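Local coordinates for pesticidal crystal protein Cry2Aa (Bacillus thuringiensis serovar kurstaki, PDB 1I5P) that kills dipteran and lepidopteran larvae by binding to their midgut epithelial cells and promoting colloid-osmotic lysis, at residues Ile73-Leu77 / Asn182-Phe187; Arg112-Leu117 / Arg160-Phe164; Gly119-Ile124 / Leu156-Arg160; Ile146-Val150 / Glu197-Ser201; Ala178-Asn182 / Tyr255-Trp259. One frame throughout, in Å; residues are numbered along the deposited sequence.

Interaction 1: Ile73-Leu77 / Asn182-Phe187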
# COMPACT_ATOMS: atom_id res chain seq x y z
N ILE A 73 -11.70 -18.96 -5.61
CA ILE A 73 -10.32 -18.52 -5.64
C ILE A 73 -9.27 -19.62 -5.62
O ILE A 73 -8.33 -19.61 -6.41
CB ILE A 73 -10.03 -17.59 -4.42
CG1 ILE A 73 -10.89 -16.33 -4.48
CG2 ILE A 73 -8.55 -17.22 -4.40
CD1 ILE A 73 -10.80 -15.47 -3.22
N LEU A 74 -9.43 -20.57 -4.70
CA LEU A 74 -8.45 -21.64 -4.51
C LEU A 74 -7.87 -22.35 -5.72
O LEU A 74 -6.67 -22.57 -5.79
CB LEU A 74 -8.99 -22.68 -3.52
CG LEU A 74 -7.88 -23.53 -2.88
CD1 LEU A 74 -7.00 -22.61 -2.01
CD2 LEU A 74 -8.47 -24.65 -2.04
N SER A 75 -8.71 -22.72 -6.69
CA SER A 75 -8.20 -23.43 -7.86
C SER A 75 -7.21 -22.60 -8.68
O SER A 75 -6.13 -23.09 -9.03
CB SER A 75 -9.34 -23.89 -8.76
OG SER A 75 -8.83 -24.66 -9.83
N GLU A 76 -7.57 -21.36 -9.00
CA GLU A 76 -6.67 -20.52 -9.78
C GLU A 76 -5.49 -20.07 -8.93
O GLU A 76 -4.37 -19.96 -9.43
CB GLU A 76 -7.44 -19.32 -10.34
CG GLU A 76 -8.40 -19.72 -11.46
CD GLU A 76 -9.35 -18.60 -11.86
OE1 GLU A 76 -10.25 -18.86 -12.68
OE2 GLU A 76 -9.19 -17.47 -11.36
N LEU A 77 -5.72 -19.83 -7.65
CA LEU A 77 -4.64 -19.42 -6.77
C LEU A 77 -3.54 -20.47 -6.79
O LEU A 77 -2.35 -20.15 -6.93
CB LEU A 77 -5.13 -19.23 -5.34
CG LEU A 77 -4.02 -19.01 -4.31
CD1 LEU A 77 -3.20 -17.78 -4.68
CD2 LEU A 77 -4.64 -18.86 -2.93
N ASN A 182 -3.17 -17.37 2.81
CA ASN A 182 -3.95 -16.99 1.63
C ASN A 182 -4.74 -18.19 1.15
O ASN A 182 -5.92 -18.09 0.83
CB ASN A 182 -3.04 -16.54 0.48
CG ASN A 182 -2.66 -15.08 0.56
OD1 ASN A 182 -3.28 -14.30 1.28
ND2 ASN A 182 -1.64 -14.69 -0.20
N MET A 183 -4.07 -19.34 1.10
CA MET A 183 -4.70 -20.57 0.64
C MET A 183 -5.84 -21.03 1.54
O MET A 183 -6.92 -21.38 1.06
CB MET A 183 -3.65 -21.67 0.52
CG MET A 183 -2.58 -21.37 -0.53
SD MET A 183 -1.18 -22.50 -0.44
CE MET A 183 0.21 -21.40 -0.64
N HIS A 184 -5.62 -21.02 2.85
CA HIS A 184 -6.65 -21.45 3.79
C HIS A 184 -7.87 -20.52 3.79
O HIS A 184 -9.01 -20.99 3.74
CB HIS A 184 -6.08 -21.53 5.21
CG HIS A 184 -6.99 -22.22 6.19
ND1 HIS A 184 -6.83 -22.12 7.55
CD2 HIS A 184 -8.07 -23.01 6.00
CE1 HIS A 184 -7.77 -22.81 8.16
NE2 HIS A 184 -8.54 -23.37 7.24
N LEU A 185 -7.63 -19.21 3.86
CA LEU A 185 -8.72 -18.25 3.89
C LEU A 185 -9.49 -18.23 2.57
O LEU A 185 -10.71 -18.05 2.57
CB LEU A 185 -8.19 -16.85 4.22
CG LEU A 185 -7.71 -16.66 5.66
CD1 LEU A 185 -7.15 -15.26 5.85
CD2 LEU A 185 -8.86 -16.91 6.63
N SER A 186 -8.77 -18.43 1.47
CA SER A 186 -9.39 -18.46 0.15
C SER A 186 -10.30 -19.69 0.08
O SER A 186 -11.40 -19.64 -0.48
CB SER A 186 -8.32 -18.56 -0.94
OG SER A 186 -7.54 -17.37 -1.00
N PHE A 187 -9.81 -20.78 0.67
CA PHE A 187 -10.52 -22.05 0.73
C PHE A 187 -11.84 -21.86 1.48
O PHE A 187 -12.90 -22.27 1.01
CB PHE A 187 -9.65 -23.09 1.45
CG PHE A 187 -10.42 -24.25 2.03
CD1 PHE A 187 -10.93 -25.25 1.20
CD2 PHE A 187 -10.63 -24.35 3.41
CE1 PHE A 187 -11.65 -26.32 1.73
CE2 PHE A 187 -11.36 -25.42 3.94
CZ PHE A 187 -11.87 -26.41 3.10
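L74 and L77 of the short helix 74-81 press against S186, M183 and F187 of helix 170-193 inside the helical bundle of the N-terminal delta-endotoxin domain. The two leucines share one conformation: in each, CG lies anti to the backbone N (chi1 -159° in L74, 171° in L77), which throws both forks across to the long helix. L74 spreads its two methyls along it. Its CD1 sits 3.3 Å from the backbone O of M183, while CD2 runs beside F187, 4.0 Å from CB of that residue, the two side chains pointing the same way. One turn on, L77 uses CD2 alone, 4.0 Å from CG of M183. I73, just before the helix, lays CG2 on S186, 3.7 Å from its CB; the backbone N atoms of I73 and L74 are held by the carboxylate of D190. Helix 107-135 adds I124 and F127 around L74, and F60 and L61 of helix 53-65 flank I73. The hydroxyl that faces these methyls is not left without a partner: S186 keeps OG beside its own backbone N and turns it back up the helix, where S186 OG donates to N182 O at 2.5 Å, reaching that oxygen from the face opposite S186 N.

Interaction 2: Arg112-Leu117 / Arg160-Phe164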
# COMPACT_ATOMS: atom_id res chain seq x y z
N ARG A 112 11.51 -29.74 7.10
CA ARG A 112 10.08 -29.80 7.41
C ARG A 112 9.26 -28.84 6.56
O ARG A 112 8.20 -29.19 6.05
CB ARG A 112 9.84 -29.52 8.89
CG ARG A 112 8.38 -29.66 9.30
CD ARG A 112 7.83 -31.02 8.87
NE ARG A 112 6.43 -31.21 9.26
CZ ARG A 112 6.02 -31.36 10.51
NH1 ARG A 112 6.89 -31.34 11.51
NH2 ARG A 112 4.73 -31.53 10.77
N VAL A 113 9.76 -27.61 6.42
CA VAL A 113 9.07 -26.60 5.62
C VAL A 113 8.90 -27.14 4.20
O VAL A 113 7.80 -27.07 3.64
CB VAL A 113 9.88 -25.28 5.57
CG1 VAL A 113 9.45 -24.45 4.37
CG2 VAL A 113 9.66 -24.50 6.86
N ASN A 114 9.97 -27.67 3.64
CA ASN A 114 9.92 -28.22 2.28
C ASN A 114 8.91 -29.35 2.14
O ASN A 114 8.25 -29.47 1.11
CB ASN A 114 11.29 -28.72 1.86
CG ASN A 114 12.15 -27.63 1.27
OD1 ASN A 114 11.66 -26.77 0.54
ND2 ASN A 114 13.44 -27.67 1.57
N ALA A 115 8.80 -30.19 3.16
CA ALA A 115 7.85 -31.29 3.13
C ALA A 115 6.43 -30.73 3.20
O ALA A 115 5.51 -31.23 2.54
CB ALA A 115 8.10 -32.25 4.30
N GLU A 116 6.27 -29.68 3.99
CA GLU A 116 4.97 -29.04 4.14
C GLU A 116 4.55 -28.33 2.86
O GLU A 116 3.36 -28.26 2.56
CB GLU A 116 5.00 -28.04 5.30
CG GLU A 116 5.10 -28.68 6.67
CD GLU A 116 4.00 -29.70 6.93
OE1 GLU A 116 2.94 -29.61 6.26
OE2 GLU A 116 4.19 -30.58 7.80
N LEU A 117 5.51 -27.80 2.11
CA LEU A 117 5.18 -27.12 0.86
C LEU A 117 4.65 -28.14 -0.13
O LEU A 117 3.70 -27.88 -0.87
CB LEU A 117 6.40 -26.42 0.26
CG LEU A 117 6.88 -25.11 0.92
CD1 LEU A 117 8.09 -24.59 0.18
CD2 LEU A 117 5.77 -24.08 0.90
N ARG A 160 -0.95 -28.06 8.69
CA ARG A 160 0.22 -27.55 8.00
C ARG A 160 0.65 -26.11 8.29
O ARG A 160 1.84 -25.85 8.47
CB ARG A 160 0.05 -27.74 6.49
CG ARG A 160 -0.17 -29.20 6.09
CD ARG A 160 0.15 -29.41 4.63
NE ARG A 160 -0.20 -30.76 4.17
CZ ARG A 160 0.56 -31.84 4.33
NH1 ARG A 160 1.73 -31.76 4.94
NH2 ARG A 160 0.14 -33.01 3.87
N LEU A 161 -0.30 -25.18 8.36
CA LEU A 161 0.05 -23.78 8.60
C LEU A 161 1.02 -23.53 9.76
O LEU A 161 1.98 -22.77 9.61
CB LEU A 161 -1.22 -22.94 8.80
CG LEU A 161 -2.24 -22.77 7.65
CD1 LEU A 161 -2.48 -21.29 7.42
CD2 LEU A 161 -1.76 -23.44 6.36
N PRO A 162 0.79 -24.17 10.92
CA PRO A 162 1.68 -23.97 12.07
C PRO A 162 3.14 -24.20 11.75
O PRO A 162 4.02 -23.61 12.38
CB PRO A 162 1.12 -24.95 13.10
CG PRO A 162 -0.35 -24.90 12.81
CD PRO A 162 -0.35 -25.03 11.30
N GLN A 163 3.41 -25.05 10.77
CA GLN A 163 4.79 -25.33 10.41
C GLN A 163 5.49 -24.15 9.75
O GLN A 163 6.69 -24.21 9.49
CB GLN A 163 4.85 -26.55 9.49
CG GLN A 163 4.38 -27.81 10.19
CD GLN A 163 5.08 -28.01 11.52
OE1 GLN A 163 6.31 -28.16 11.58
NE2 GLN A 163 4.31 -28.02 12.60
N PHE A 164 4.75 -23.08 9.48
CA PHE A 164 5.35 -21.90 8.89
C PHE A 164 5.40 -20.81 9.95
O PHE A 164 5.59 -19.63 9.64
CB PHE A 164 4.54 -21.41 7.68
CG PHE A 164 4.48 -22.41 6.56
CD1 PHE A 164 3.35 -23.20 6.38
CD2 PHE A 164 5.57 -22.61 5.72
CE1 PHE A 164 3.30 -24.16 5.38
CE2 PHE A 164 5.54 -23.58 4.72
CZ PHE A 164 4.40 -24.36 4.55
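E116 on helix 107-135 is the hub here, caught between R112 one turn earlier and R160, at the end of helix 145-160. The three make a salt-bridge network in the helical domain of the toxin. From across the contact, R160 NH1 donates to E116 OE1 at 2.8 Å, with an N-H...O angle of 162°. E116 OE1 lies close to the guanidinium plane of R160, yet NH1 meets it from above the carboxylate plane, the two groups being strongly turned against each other. On the other oxygen, R112 NE donates to the anti lone pair of E116 OE2 at 2.7 Å. A bend at chi2 of E116 (-55°) folds the carboxylate back so that one oxygen serves each arginine, and the two positive charges probably help to keep it ionised.

The tight part is apolar. The F164 ring wedges against the helix, with CZ 3.8 Å from E116 CB and CE2 3.9 Å from L117 CD2; V113 CG1 also reaches CE2. Q163 adds its aliphatic part, CB lying 3.5 Å from E116 CG. Toward solvent the packing gives way to the exposed R112, whose guanidinium stacks on the Q163 amide with planes 13° apart. Q163 OE1 stands over one face, 3.2 Å from R112 NH1, but the angle is too poor for a hydrogen bond.

On the inner side helix 170-193 closes the contact, L173 and L176 against V113 and F177 against F164, while M90 and Q91 of helix 88-101 lie against L117.

Interaction 3: Gly119-Ile124 / Leu156-Arg160; sequences GLQANI and LFLNR
An antiparallel helix pair of the N-terminal helical bundle meets here: L120, N123 and I124 of helix 107-135 face L156, F157 and R160 of helix 145-160. The short segments run at 175° to each other, their axes 10.7 Å apart, and the helices follow one another in the chain.

The polar side is a side-on grip. R160 NE and NH2 both point at N123 OD1, each 2.8 Å from it, and the oxygen lies in the guanidinium plane. The arginine chain, extended from CG to NE, carries the guanidinium across to N123. Both nitrogens come to OD1 from the same face of the amide, whose plane is turned 39° from the guanidinium; the amide nitrogen has a weak bond to E126. With the other terminal nitrogen, NH1, engaged by E116, the guanidinium is fixed in rotation. Its flat face rests on the helix backbone, G119 CA lying 3.5 Å above its centre; the absence of a side chain at G119 lets the arginine come down so close. L156 crosses N123 at about a right angle, setting CD1 3.6 Å from the amide carbon CG.

The apolar side faces inward. L120 and I124, one turn apart, both cross F157 roughly at right angles: I124 CG1 touches CZ of the ring, and M183 of helix 170-193 packs against all three. F157 also stacks with H184 of that helix. L120 links the two sides, its CD1 lying 4.0 Å from F157 CE2 and 3.9 Å from R160 CD.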
# COMPACT_ATOMS: atom_id res chain seq x y z
N GLY A 119 3.25 -31.06 0.67
CA GLY A 119 1.96 -31.54 1.13
C GLY A 119 0.83 -30.57 0.88
O GLY A 119 -0.28 -30.96 0.50
N LEU A 120 1.11 -29.29 1.12
CA LEU A 120 0.13 -28.24 0.92
C LEU A 120 -0.30 -28.25 -0.55
O LEU A 120 -1.49 -28.30 -0.87
CB LEU A 120 0.76 -26.89 1.29
CG LEU A 120 -0.13 -25.73 1.71
CD1 LEU A 120 -1.11 -26.18 2.78
CD2 LEU A 120 0.74 -24.59 2.23
N GLN A 121 0.69 -28.22 -1.44
CA GLN A 121 0.43 -28.25 -2.87
C GLN A 121 -0.42 -29.46 -3.25
O GLN A 121 -1.41 -29.33 -3.97
CB GLN A 121 1.76 -28.29 -3.63
CG GLN A 121 1.66 -28.47 -5.14
CD GLN A 121 1.40 -29.91 -5.54
OE1 GLN A 121 2.09 -30.83 -5.11
NE2 GLN A 121 0.39 -30.11 -6.39
N ALA A 122 -0.05 -30.64 -2.75
CA ALA A 122 -0.77 -31.87 -3.05
C ALA A 122 -2.20 -31.88 -2.51
O ALA A 122 -3.15 -32.15 -3.25
CB ALA A 122 -0.01 -33.07 -2.49
N ASN A 123 -2.33 -31.62 -1.22
CA ASN A 123 -3.63 -31.61 -0.57
C ASN A 123 -4.61 -30.65 -1.25
O ASN A 123 -5.77 -30.98 -1.45
CB ASN A 123 -3.46 -31.22 0.90
CG ASN A 123 -2.68 -32.26 1.68
OD1 ASN A 123 -2.27 -32.01 2.82
ND2 ASN A 123 -2.47 -33.43 1.08
N ILE A 124 -4.13 -29.46 -1.58
CA ILE A 124 -4.98 -28.46 -2.24
C ILE A 124 -5.39 -28.90 -3.63
O ILE A 124 -6.53 -28.69 -4.04
CB ILE A 124 -4.26 -27.10 -2.35
CG1 ILE A 124 -4.05 -26.51 -0.94
CG2 ILE A 124 -5.07 -26.16 -3.22
CD1 ILE A 124 -3.25 -25.22 -0.93
N LEU A 156 -6.46 -30.48 7.16
CA LEU A 156 -5.11 -30.51 6.61
C LEU A 156 -4.47 -29.12 6.67
O LEU A 156 -3.28 -28.99 6.90
CB LEU A 156 -5.13 -31.04 5.17
CG LEU A 156 -5.37 -32.55 5.08
CD1 LEU A 156 -5.61 -32.96 3.64
CD2 LEU A 156 -4.17 -33.29 5.67
N PHE A 157 -5.28 -28.08 6.45
CA PHE A 157 -4.78 -26.71 6.51
C PHE A 157 -4.32 -26.40 7.93
O PHE A 157 -3.26 -25.80 8.14
CB PHE A 157 -5.88 -25.72 6.11
CG PHE A 157 -5.86 -25.34 4.65
CD1 PHE A 157 -7.03 -25.39 3.89
CD2 PHE A 157 -4.69 -24.89 4.04
CE1 PHE A 157 -7.04 -24.99 2.55
CE2 PHE A 157 -4.69 -24.49 2.71
CZ PHE A 157 -5.87 -24.54 1.96
N LEU A 158 -5.12 -26.81 8.90
CA LEU A 158 -4.82 -26.60 10.31
C LEU A 158 -3.56 -27.33 10.75
O LEU A 158 -2.85 -26.87 11.65
CB LEU A 158 -6.01 -27.04 11.17
CG LEU A 158 -7.32 -26.29 10.96
CD1 LEU A 158 -8.39 -26.87 11.88
CD2 LEU A 158 -7.12 -24.81 11.24
N ASN A 159 -3.27 -28.47 10.12
CA ASN A 159 -2.09 -29.25 10.47
C ASN A 159 -0.82 -28.70 9.84
O ASN A 159 0.27 -28.86 10.40
CB ASN A 159 -2.24 -30.70 10.02
CG ASN A 159 -3.32 -31.44 10.78
OD1 ASN A 159 -3.87 -30.93 11.76
ND2 ASN A 159 -3.62 -32.66 10.35
N ARG A 160 -0.95 -28.06 8.69
CA ARG A 160 0.22 -27.55 8.00
C ARG A 160 0.65 -26.11 8.29
O ARG A 160 1.84 -25.85 8.47
CB ARG A 160 0.05 -27.74 6.49
CG ARG A 160 -0.17 -29.20 6.09
CD ARG A 160 0.15 -29.41 4.63
NE ARG A 160 -0.20 -30.76 4.17
CZ ARG A 160 0.56 -31.84 4.33
NH1 ARG A 160 1.73 -31.76 4.94
NH2 ARG A 160 0.14 -33.01 3.87

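Interaction 4: Ile146-Val150 / Glu197-Ser201; sequences ITSSV and EWGIS
I146, near the start of helix 145-160, packs on W198 at the end of helix 195-198. Its CG2 meets W198 CB at 3.7 Å and the backbone O of W198 at 3.4 Å, while CD1 reaches the root of the indole, obliquely to the ring; the two side chains cross at about a right angle. CG2 lies anti to the backbone N of I146, which puts CG1 beside that nitrogen, with CD1 extended beyond it, so that both branches reach the tryptophan. I200 adds one methyl: CD1 sits 3.7 Å from T147 OG1 and 4.2 Å from V150 CG2, brought there by a bend at chi2 (-57°).

Two waters bridge the two segments. One lies 2.9 Å from T147 OG1 and accepts from S201 N. The other donates to W198 O at 2.7 Å and takes a weak bond from T147 N.

Further out, helix 107-135 backs the contact, with F134 against I146, V131 against W198 and F127 against V150. F187 and V191 of helix 170-193 also pack on V150.

Past W198 the chain turns at G199, whose positive phi (79°) belongs to the Schellman motif ending helix 195-198. Two residues later S201 takes the N-cap position of helix 202-232, its OG hydrogen-bonded to T204 OG1. Packed on the first turns of helix 145-160 is thus a familiar junction between consecutive helices, a Schellman C-cap followed closely by an N-cap.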
# COMPACT_ATOMS: atom_id res chain seq x y z
N ILE A 146 -18.11 -33.95 -1.26
CA ILE A 146 -17.59 -32.59 -1.31
C ILE A 146 -17.47 -32.10 0.13
O ILE A 146 -16.41 -31.64 0.55
CB ILE A 146 -18.48 -31.63 -2.12
CG1 ILE A 146 -18.14 -31.76 -3.61
CG2 ILE A 146 -18.27 -30.19 -1.63
CD1 ILE A 146 -18.55 -30.56 -4.45
N THR A 147 -18.56 -32.21 0.87
CA THR A 147 -18.56 -31.80 2.27
C THR A 147 -17.45 -32.59 2.97
O THR A 147 -16.78 -32.08 3.88
CB THR A 147 -19.91 -32.12 2.95
OG1 THR A 147 -20.92 -31.22 2.46
CG2 THR A 147 -19.80 -31.97 4.47
N SER A 148 -17.27 -33.83 2.53
CA SER A 148 -16.24 -34.70 3.09
C SER A 148 -14.85 -34.23 2.69
O SER A 148 -13.90 -34.32 3.48
CB SER A 148 -16.46 -36.13 2.59
OG SER A 148 -15.34 -36.94 2.87
N SER A 149 -14.72 -33.72 1.48
CA SER A 149 -13.44 -33.22 0.99
C SER A 149 -13.13 -31.90 1.68
O SER A 149 -11.96 -31.57 1.91
CB SER A 149 -13.50 -33.00 -0.53
OG SER A 149 -13.77 -34.21 -1.22
N VAL A 150 -14.17 -31.15 2.02
CA VAL A 150 -14.03 -29.87 2.70
C VAL A 150 -13.50 -30.11 4.11
O VAL A 150 -12.57 -29.44 4.54
CB VAL A 150 -15.38 -29.12 2.76
CG1 VAL A 150 -15.30 -27.94 3.73
CG2 VAL A 150 -15.76 -28.63 1.37
N GLU A 197 -23.91 -24.53 -4.68
CA GLU A 197 -23.34 -25.26 -5.81
C GLU A 197 -22.61 -26.54 -5.40
O GLU A 197 -22.59 -27.52 -6.14
CB GLU A 197 -22.36 -24.36 -6.58
CG GLU A 197 -22.96 -23.17 -7.34
CD GLU A 197 -23.35 -22.00 -6.44
OE1 GLU A 197 -22.93 -21.95 -5.27
OE2 GLU A 197 -24.09 -21.10 -6.93
N TRP A 198 -22.00 -26.54 -4.21
CA TRP A 198 -21.26 -27.71 -3.76
C TRP A 198 -22.05 -28.67 -2.87
O TRP A 198 -21.53 -29.71 -2.46
CB TRP A 198 -19.98 -27.27 -3.03
CG TRP A 198 -18.98 -26.61 -3.93
CD1 TRP A 198 -19.09 -26.39 -5.27
CD2 TRP A 198 -17.70 -26.08 -3.54
NE1 TRP A 198 -17.96 -25.77 -5.75
CE2 TRP A 198 -17.09 -25.57 -4.71
CE3 TRP A 198 -17.01 -26.00 -2.32
CZ2 TRP A 198 -15.82 -24.98 -4.69
CZ3 TRP A 198 -15.75 -25.42 -2.30
CH2 TRP A 198 -15.17 -24.91 -3.48
N GLY A 199 -23.29 -28.32 -2.58
CA GLY A 199 -24.12 -29.17 -1.75
C GLY A 199 -23.83 -29.02 -0.27
O GLY A 199 -24.12 -29.91 0.52
N ILE A 200 -23.25 -27.88 0.11
CA ILE A 200 -22.91 -27.61 1.51
C ILE A 200 -24.17 -27.40 2.34
O ILE A 200 -25.09 -26.70 1.91
CB ILE A 200 -22.01 -26.35 1.61
CG1 ILE A 200 -20.69 -26.60 0.88
CG2 ILE A 200 -21.77 -25.99 3.07
CD1 ILE A 200 -19.91 -27.81 1.38
N SER A 201 -24.21 -27.99 3.52
CA SER A 201 -25.37 -27.85 4.40
C SER A 201 -25.41 -26.47 5.03
O SER A 201 -24.42 -25.74 5.04
CB SER A 201 -25.34 -28.90 5.52
OG SER A 201 -24.36 -28.57 6.50
O HOH W 1 -21.97 -29.73 4.72
O HOH W 2 -21.38 -32.05 -1.09

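Interaction 5: Ala178-Asn182 / Tyr255-Trp259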
# COMPACT_ATOMS: atom_id res chain seq x y z
N ALA A 178 2.16 -16.26 5.10
CA ALA A 178 1.16 -15.39 4.48
C ALA A 178 0.57 -16.08 3.25
O ALA A 178 -0.64 -16.07 3.05
CB ALA A 178 1.78 -14.07 4.08
N GLN A 179 1.43 -16.68 2.43
CA GLN A 179 0.96 -17.38 1.24
C GLN A 179 0.05 -18.54 1.66
O GLN A 179 -0.99 -18.77 1.04
CB GLN A 179 2.14 -17.91 0.42
CG GLN A 179 2.94 -16.85 -0.34
CD GLN A 179 2.09 -16.03 -1.30
OE1 GLN A 179 1.06 -16.50 -1.78
NE2 GLN A 179 2.54 -14.81 -1.59
N ALA A 180 0.45 -19.27 2.70
CA ALA A 180 -0.35 -20.40 3.18
C ALA A 180 -1.67 -19.92 3.77
O ALA A 180 -2.71 -20.56 3.62
CB ALA A 180 0.44 -21.20 4.21
N ALA A 181 -1.62 -18.79 4.47
CA ALA A 181 -2.83 -18.23 5.06
C ALA A 181 -3.75 -17.84 3.91
O ALA A 181 -4.97 -17.98 4.01
CB ALA A 181 -2.49 -17.01 5.92
N ASN A 182 -3.17 -17.37 2.81
CA ASN A 182 -3.95 -16.99 1.63
C ASN A 182 -4.74 -18.19 1.15
O ASN A 182 -5.92 -18.09 0.83
CB ASN A 182 -3.04 -16.54 0.48
CG ASN A 182 -2.66 -15.08 0.56
OD1 ASN A 182 -3.28 -14.30 1.28
ND2 ASN A 182 -1.64 -14.69 -0.20
N TYR A 255 -1.62 -8.95 1.68
CA TYR A 255 -2.53 -10.06 1.93
C TYR A 255 -3.36 -9.82 3.18
O TYR A 255 -4.57 -10.03 3.18
CB TYR A 255 -1.74 -11.37 2.06
CG TYR A 255 -0.88 -11.64 0.85
CD1 TYR A 255 0.50 -11.78 0.96
CD2 TYR A 255 -1.45 -11.73 -0.42
CE1 TYR A 255 1.30 -12.00 -0.17
CE2 TYR A 255 -0.66 -11.96 -1.55
CZ TYR A 255 0.70 -12.09 -1.42
OH TYR A 255 1.46 -12.32 -2.55
N VAL A 256 -2.71 -9.39 4.25
CA VAL A 256 -3.44 -9.13 5.48
C VAL A 256 -4.56 -8.14 5.20
O VAL A 256 -5.67 -8.28 5.72
CB VAL A 256 -2.53 -8.57 6.58
CG1 VAL A 256 -3.34 -8.29 7.83
CG2 VAL A 256 -1.41 -9.56 6.88
N SER A 257 -4.27 -7.14 4.37
CA SER A 257 -5.25 -6.11 4.01
C SER A 257 -6.40 -6.63 3.14
O SER A 257 -7.49 -6.05 3.14
CB SER A 257 -4.57 -4.97 3.27
OG SER A 257 -3.75 -4.21 4.15
N ILE A 258 -6.17 -7.71 2.40
CA ILE A 258 -7.25 -8.23 1.57
C ILE A 258 -8.09 -9.27 2.32
O ILE A 258 -9.27 -9.43 2.02
CB ILE A 258 -6.72 -8.84 0.25
CG1 ILE A 258 -7.86 -8.95 -0.76
CG2 ILE A 258 -6.11 -10.21 0.50
CD1 ILE A 258 -8.41 -7.60 -1.22
N TRP A 259 -7.49 -9.95 3.29
CA TRP A 259 -8.23 -10.98 4.05
C TRP A 259 -9.49 -10.45 4.72
O TRP A 259 -10.55 -11.07 4.64
CB TRP A 259 -7.33 -11.61 5.12
CG TRP A 259 -6.13 -12.31 4.59
CD1 TRP A 259 -5.94 -12.78 3.31
CD2 TRP A 259 -4.94 -12.64 5.31
NE1 TRP A 259 -4.70 -13.38 3.21
CE2 TRP A 259 -4.07 -13.31 4.42
CE3 TRP A 259 -4.53 -12.43 6.64
CZ2 TRP A 259 -2.81 -13.77 4.81
CZ3 TRP A 259 -3.27 -12.89 7.02
CH2 TRP A 259 -2.43 -13.55 6.11
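The Y255 ring carries the N182 amide on one face: ND2 stands 3.0 Å from CD2, above the ring and offset toward its rim, with amide and ring planes 77° apart. The nitrogen therefore comes down onto the aromatic face. W259 is met at its edge. N182 OD1 lies near the indole plane and takes a hydrogen bond from W259 NE1, 2.6 Å long with an N-H...O angle of 161°, nearly straight onto the C=O. The backbone O of A178 is also at that edge. Over one face of the indole lie Y255 O and V256 CA of its own helix, and A181 CB packs obliquely, 3.4 Å from CZ2. One amide thus spans both aromatic residues, its nitrogen over the tyrosine and its oxygen bound to the tryptophan, which fixes which way round it is turned.

At the far end of the tyrosine, Q179 NE2 makes a weak bond to Y255 OH at 2.9 Å; the hydroxyl also has a weak bond to V54 O. Q179 starts out pointing away from the other helix, and a bend at chi2 brings its amide round. A178 CB fills in beside the ring, 4.1 Å from CD1.

Helix 170-193, probably the bundle's central helix as in other three-domain Cry toxins, runs nearly parallel to helix 238-259, at 22° with axes 10.6 Å apart, a buried contact on the side of the bundle where I258 meets Q519. V57 and L61 of helix 53-65 cover N182 and Y255, and Y219 and S220 of helix 202-232 pack against W259.

Overall arrangement
All five contacts lie in the N-terminal helical domain, and helix 170-193 runs through their midst: interactions 1 and 5 use it directly, share N182, and have centres about 10 Å apart. Interactions 2 and 3 share R160 and helix 107-135, with centres about 9 Å apart; along the chain both are nested inside the loop closed by interaction 1. F157 of interaction 3 packs on H184 and F187 of interaction 1. Interaction 4 is about 26 Å from interaction 2, centre to centre, yet its V150 touches F187 of interaction 1, whose centre is about 16 Å away. Interaction 5 brings in the last helix of this domain, 238-259, so early and late helices are bound into one bundle.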